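PDB 7E6I: glucose-6-phosphate 1-dehydrogenase from Kluyveromyces lactis, which catalyses the NADP+-dependent oxidation of glucose 6-phosphate to 6-phosphoglucono-1,5-lactone, the first step of the oxidative pentose phosphate pathway. Local coordinates for residues L286-P299 / Q457-L471. Sequence-based numbering, arbitrary orientation.
Sequences LIGQYGRSVDGSKP and QPKIYPYGCRSPDGL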
loop_
_atom_site.group_PDB
_atom_site.type_symbol
_atom_site.label_atom_id
_atom_site.label_comp_id
_atom_site.label_asym_id
_atom_site.label_seq_id
_atom_site.Cartn_x
_atom_site.Cartn_y
_atom_site.Cartn_z
ATOM N N LEU A 286 -18.746 12.394 -1.129
ATOM C CA LEU A 286 -19.492 12.168 0.107
ATOM C C LEU A 286 -18.481 12.174 1.243
ATOM O O LEU A 286 -17.630 11.289 1.326
ATOM C CB LEU A 286 -20.259 10.852 0.067
ATOM C CG LEU A 286 -21.568 10.751 0.849
ATOM C CD1 LEU A 286 -21.563 9.551 1.792
ATOM C CD2 LEU A 286 -21.848 12.025 1.617
ATOM N N ILE A 287 -18.578 13.166 2.110
ATOM C CA ILE A 287 -17.525 13.525 3.049
ATOM C C ILE A 287 -18.108 13.488 4.457
ATOM O O ILE A 287 -19.208 14.002 4.689
ATOM C CB ILE A 287 -16.948 14.903 2.662
ATOM C CG1 ILE A 287 -15.490 14.751 2.265
ATOM C CG2 ILE A 287 -17.229 16.004 3.632
ATOM C CD1 ILE A 287 -15.384 13.912 1.038
ATOM N N GLY A 288 -17.412 12.825 5.374
ATOM C CA GLY A 288 -17.950 12.588 6.703
ATOM C C GLY A 288 -16.872 12.664 7.767
ATOM O O GLY A 288 -15.687 12.461 7.500
ATOM N N GLN A 289 -17.303 12.989 8.984
ATOM C CA GLN A 289 -16.453 13.071 10.174
ATOM C C GLN A 289 -17.163 12.329 11.295
ATOM O O GLN A 289 -18.384 12.441 11.437
ATOM C CB GLN A 289 -16.174 14.537 10.587
ATOM C CG GLN A 289 -15.196 14.701 11.739
ATOM C CD GLN A 289 -15.097 16.141 12.231
ATOM O OE1 GLN A 289 -15.748 16.532 13.212
ATOM N NE2 GLN A 289 -14.284 16.941 11.545
ATOM N N TYR A 290 -16.434 11.548 12.080
ATOM C CA TYR A 290 -17.132 10.660 13.002
ATOM C C TYR A 290 -17.489 11.379 14.301
ATOM O O TYR A 290 -16.657 12.073 14.902
ATOM C CB TYR A 290 -16.351 9.368 13.272
ATOM C CG TYR A 290 -15.093 9.424 14.104
ATOM C CD1 TYR A 290 -15.141 9.282 15.493
ATOM C CD2 TYR A 290 -13.839 9.519 13.491
ATOM C CE1 TYR A 290 -13.963 9.297 16.257
ATOM C CE2 TYR A 290 -12.664 9.528 14.240
ATOM C CZ TYR A 290 -12.730 9.422 15.619
ATOM O OH TYR A 290 -11.558 9.422 16.336
ATOM N N GLY A 291 -18.754 11.239 14.698
ATOM C CA GLY A 291 -19.237 11.737 15.965
ATOM C C GLY A 291 -19.346 10.623 16.989
ATOM O O GLY A 291 -18.925 9.485 16.764
ATOM N N ARG A 292 -19.931 10.964 18.134
ATOM C CA ARG A 292 -20.062 9.996 19.211
ATOM C C ARG A 292 -20.937 8.820 18.781
ATOM O O ARG A 292 -21.870 8.971 17.990
ATOM C CB ARG A 292 -20.653 10.665 20.446
ATOM C CG ARG A 292 -19.612 11.311 21.343
ATOM C CD ARG A 292 -20.270 12.109 22.464
ATOM N NE ARG A 292 -19.509 13.307 22.794
ATOM C CZ ARG A 292 -20.035 14.385 23.359
ATOM N NH1 ARG A 292 -21.329 14.414 23.651
ATOM N NH2 ARG A 292 -19.267 15.427 23.630
ATOM N N SER A 293 -20.632 7.641 19.321
ATOM C CA SER A 293 -21.453 6.468 19.057
ATOM C C SER A 293 -22.864 6.639 19.617
ATOM O O SER A 293 -23.088 7.364 20.593
ATOM C CB SER A 293 -20.800 5.211 19.642
ATOM O OG SER A 293 -20.737 5.255 21.060
ATOM N N VAL A 294 -23.828 5.974 18.967
ATOM C CA VAL A 294 -25.196 5.937 19.484
ATOM C C VAL A 294 -25.186 5.414 20.912
ATOM O O VAL A 294 -25.909 5.910 21.786
ATOM C CB VAL A 294 -26.089 5.075 18.572
ATOM C CG1 VAL A 294 -27.532 5.082 19.068
ATOM C CG2 VAL A 294 -26.012 5.550 17.132
ATOM N N ASP A 295 -24.362 4.393 21.156
ATOM C CA ASP A 295 -23.954 3.890 22.461
ATOM C C ASP A 295 -23.794 4.981 23.498
ATOM O O ASP A 295 -24.226 4.824 24.641
ATOM C CB ASP A 295 -22.605 3.174 22.335
ATOM C CG ASP A 295 -22.721 1.689 22.471
ATOM O OD1 ASP A 295 -21.660 1.043 22.573
ATOM O OD2 ASP A 295 -23.863 1.174 22.487
ATOM N N GLY A 296 -23.137 6.072 23.109
ATOM C CA GLY A 296 -22.496 6.958 24.047
ATOM C C GLY A 296 -21.138 6.488 24.512
ATOM O O GLY A 296 -20.425 7.252 25.171
ATOM N N SER A 297 -20.743 5.266 24.171
ATOM C CA SER A 297 -19.507 4.669 24.658
ATOM C C SER A 297 -18.259 5.151 23.917
ATOM O O SER A 297 -17.145 4.928 24.408
ATOM C CB SER A 297 -19.634 3.144 24.575
ATOM O OG SER A 297 -19.330 2.671 23.277
ATOM N N LYS A 298 -18.406 5.823 22.776
ATOM C CA LYS A 298 -17.265 6.178 21.949
ATOM C C LYS A 298 -17.239 7.672 21.662
ATOM O O LYS A 298 -18.278 8.265 21.347
ATOM C CB LYS A 298 -17.304 5.408 20.628
ATOM C CG LYS A 298 -17.035 3.946 20.797
ATOM C CD LYS A 298 -15.621 3.733 21.292
ATOM C CE LYS A 298 -15.283 2.254 21.311
ATOM N NZ LYS A 298 -16.534 1.460 21.446
ATOM N N PRO A 299 -16.065 8.291 21.719
ATOM C CA PRO A 299 -15.982 9.745 21.563
ATOM C C PRO A 299 -16.142 10.163 20.112
ATOM O O PRO A 299 -15.930 9.385 19.180
ATOM C CB PRO A 299 -14.569 10.057 22.055
ATOM C CG PRO A 299 -13.785 8.848 21.622
ATOM C CD PRO A 299 -14.730 7.666 21.753
ATOM N N GLN A 457 -18.346 21.363 5.045
ATOM C CA GLN A 457 -18.300 20.790 6.377
ATOM C C GLN A 457 -18.645 19.314 6.286
ATOM O O GLN A 457 -19.693 18.976 5.722
ATOM C CB GLN A 457 -19.283 21.503 7.304
ATOM C CG GLN A 457 -19.774 20.661 8.485
ATOM C CD GLN A 457 -18.759 20.589 9.618
ATOM O OE1 GLN A 457 -18.031 21.556 9.876
ATOM N NE2 GLN A 457 -18.691 19.428 10.290
ATOM N N PRO A 458 -17.795 18.408 6.765
ATOM C CA PRO A 458 -18.158 16.988 6.731
ATOM C C PRO A 458 -19.425 16.729 7.522
ATOM O O PRO A 458 -19.635 17.290 8.597
ATOM C CB PRO A 458 -16.946 16.283 7.357
ATOM C CG PRO A 458 -16.161 17.363 8.022
ATOM C CD PRO A 458 -16.415 18.608 7.221
ATOM N N LYS A 459 -20.288 15.896 6.961
ATOM C CA LYS A 459 -21.429 15.421 7.714
ATOM C C LYS A 459 -20.952 14.497 8.832
ATOM O O LYS A 459 -19.965 13.778 8.683
ATOM C CB LYS A 459 -22.407 14.722 6.777
ATOM C CG LYS A 459 -22.569 13.245 7.026
ATOM C CD LYS A 459 -23.569 12.617 6.041
ATOM C CE LYS A 459 -23.469 13.208 4.629
ATOM N NZ LYS A 459 -24.354 12.463 3.681
ATOM N N ILE A 460 -21.633 14.549 9.975
ATOM C CA ILE A 460 -21.237 13.779 11.151
ATOM C C ILE A 460 -21.869 12.398 11.080
ATOM O O ILE A 460 -23.007 12.246 10.620
ATOM C CB ILE A 460 -21.635 14.514 12.446
ATOM C CG1 ILE A 460 -21.015 15.910 12.457
ATOM C CG2 ILE A 460 -21.169 13.753 13.676
ATOM C CD1 ILE A 460 -19.507 15.874 12.644
ATOM N N TYR A 461 -21.131 11.374 11.514
ATOM C CA TYR A 461 -21.679 10.018 11.538
ATOM C C TYR A 461 -21.227 9.366 12.834
ATOM O O TYR A 461 -20.109 9.620 13.297
ATOM C CB TYR A 461 -21.247 9.156 10.326
ATOM C CG TYR A 461 -19.763 8.865 10.214
ATOM C CD1 TYR A 461 -18.913 9.756 9.573
ATOM C CD2 TYR A 461 -19.220 7.699 10.726
ATOM C CE1 TYR A 461 -17.560 9.508 9.460
ATOM C CE2 TYR A 461 -17.869 7.442 10.621
ATOM C CZ TYR A 461 -17.040 8.353 9.983
ATOM O OH TYR A 461 -15.683 8.104 9.862
ATOM N N PRO A 462 -22.071 8.555 13.453
ATOM C CA PRO A 462 -21.711 8.000 14.764
ATOM C C PRO A 462 -20.612 6.961 14.637
ATOM O O PRO A 462 -20.622 6.125 13.727
ATOM C CB PRO A 462 -23.019 7.371 15.263
ATOM C CG PRO A 462 -23.796 7.102 14.017
ATOM C CD PRO A 462 -23.422 8.166 13.024
ATOM N N TYR A 463 -19.659 7.033 15.562
ATOM C CA TYR A 463 -18.632 6.013 15.676
ATOM C C TYR A 463 -19.280 4.638 15.655
ATOM O O TYR A 463 -20.210 4.370 16.422
ATOM C CB TYR A 463 -17.864 6.236 16.978
ATOM C CG TYR A 463 -16.520 5.545 17.174
ATOM C CD1 TYR A 463 -16.394 4.160 17.132
ATOM C CD2 TYR A 463 -15.389 6.294 17.502
ATOM C CE1 TYR A 463 -15.155 3.545 17.365
ATOM C CE2 TYR A 463 -14.153 5.692 17.730
ATOM C CZ TYR A 463 -14.039 4.324 17.665
ATOM O OH TYR A 463 -12.806 3.749 17.896
ATOM N N GLY A 464 -18.830 3.789 14.728
ATOM C CA GLY A 464 -19.211 2.397 14.699
ATOM C C GLY A 464 -20.312 2.063 13.725
ATOM O O GLY A 464 -20.643 0.880 13.577
ATOM N N CYS A 465 -20.873 3.059 13.045
ATOM C CA CYS A 465 -21.978 2.835 12.125
ATOM C C CYS A 465 -21.503 2.207 10.808
ATOM O O CYS A 465 -20.317 2.210 10.462
ATOM C CB CYS A 465 -22.721 4.145 11.856
ATOM S SG CYS A 465 -22.112 5.082 10.456
ATOM N N ARG A 466 -22.467 1.653 10.071
ATOM C CA ARG A 466 -22.151 0.941 8.841
ATOM C C ARG A 466 -21.622 1.898 7.789
ATOM O O ARG A 466 -20.596 1.633 7.150
ATOM C CB ARG A 466 -23.394 0.220 8.322
ATOM C CG ARG A 466 -23.121 -1.112 7.643
ATOM C CD ARG A 466 -23.778 -2.247 8.414
ATOM N NE ARG A 466 -23.337 -3.566 7.961
ATOM C CZ ARG A 466 -23.713 -4.713 8.529
ATOM N NH1 ARG A 466 -24.534 -4.698 9.580
ATOM N NH2 ARG A 466 -23.264 -5.873 8.056
ATOM N N SER A 467 -22.297 3.036 7.624
ATOM C CA SER A 467 -22.031 3.977 6.547
ATOM C C SER A 467 -22.630 5.317 6.917
ATOM O O SER A 467 -23.758 5.354 7.432
ATOM C CB SER A 467 -22.652 3.495 5.232
ATOM O OG SER A 467 -23.934 2.918 5.463
ATOM N N PRO A 468 -21.946 6.407 6.660
ATOM C CA PRO A 468 -22.571 7.729 6.822
ATOM C C PRO A 468 -23.851 7.854 6.014
ATOM O O PRO A 468 -24.060 7.089 5.064
ATOM C CB PRO A 468 -21.499 8.702 6.314
ATOM C CG PRO A 468 -20.227 7.923 6.326
ATOM C CD PRO A 468 -20.556 6.472 6.193
ATOM N N ASP A 469 -24.716 8.794 6.385
ATOM C CA ASP A 469 -25.925 9.036 5.613
ATOM C C ASP A 469 -25.556 9.438 4.196
ATOM O O ASP A 469 -24.601 10.190 3.971
ATOM C CB ASP A 469 -26.786 10.136 6.259
ATOM C CG ASP A 469 -27.354 9.726 7.618
ATOM O OD1 ASP A 469 -27.886 10.609 8.338
ATOM O OD2 ASP A 469 -27.276 8.521 7.963
ATOM N N GLY A 470 -26.323 8.936 3.236
ATOM C CA GLY A 470 -26.149 9.274 1.843
ATOM C C GLY A 470 -25.311 8.298 1.043
ATOM O O GLY A 470 -25.272 8.420 -0.188
ATOM N N LEU A 471 -24.656 7.330 1.702
ATOM C CA LEU A 471 -23.728 6.432 1.016
ATOM C C LEU A 471 -24.460 5.503 0.060
ATOM O O LEU A 471 -24.129 5.428 -1.129
ATOM C CB LEU A 471 -22.925 5.617 2.037
ATOM C CG LEU A 471 -21.562 5.038 1.624
ATOM C CD1 LEU A 471 -21.623 3.544 1.645
ATOM C CD2 LEU A 471 -21.053 5.550 0.262
HETATM O O HOH W 1 -17.323 18.530 12.598
HETATM O O HOH W 2 -22.694 4.209 16.518
#
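Parallel pairing of strand 459-462 with strand 286-291 completes one margin of the large mixed beta-sheet in the C-terminal domain of this dehydrogenase, 459-462 being the outermost strand there. A ladder of five backbone hydrogen bonds runs from Lys459 N to Ile287 O through Gln289 and Tyr461 to Tyr463 N and Gly291 O (2.8 Å), so the pairing continues just past the end of strand 459-462. The side chains of Lys459, Tyr290 and Tyr461 share one face of the sheet. There the Tyr461 ring lies across the neighbouring strand: Tyr290 CA sits 3.8 Å from its centroid in a CH-pi contact, Tyr290 CB is 3.5 Å from Tyr461 CZ, and Pro468 CG covers the opposite face toward the rim. With CG held between backbone N and carbonyl carbon (chi1 64°), the ring leans over the strand, and its OH is hydrogen-bonded to Lys339 O and Thr315 OG1, tying the sheet margin to the backbone of Lys339, which lines the pocket of the bound glucose 6-phosphate. A leucine in place of Tyr461 would probably leave Tyr290 CA without its aromatic cover and Lys339 O and Thr315 OG1 without their hydroxyl partner. On the other face, Gln289 CB rests on the Pro458 ring, while its NE2 is hydrogen-bonded to Ser311 O and Cys313 O and its OE1 accepts from a water that bridges to Gln457 NE2. Beyond the strands, Lys298 CB stands over one face of the Tyr463 ring in a CH-pi contact, 3.8 Å from its centroid; Glu226 OE2 holds the Tyr463 hydroxyl. The Tyr463 edge turns to the face of Tyr290 in an offset T-shaped stack, planes at 88°, with Tyr463 CD2 3.5 Å from Tyr290 CE1.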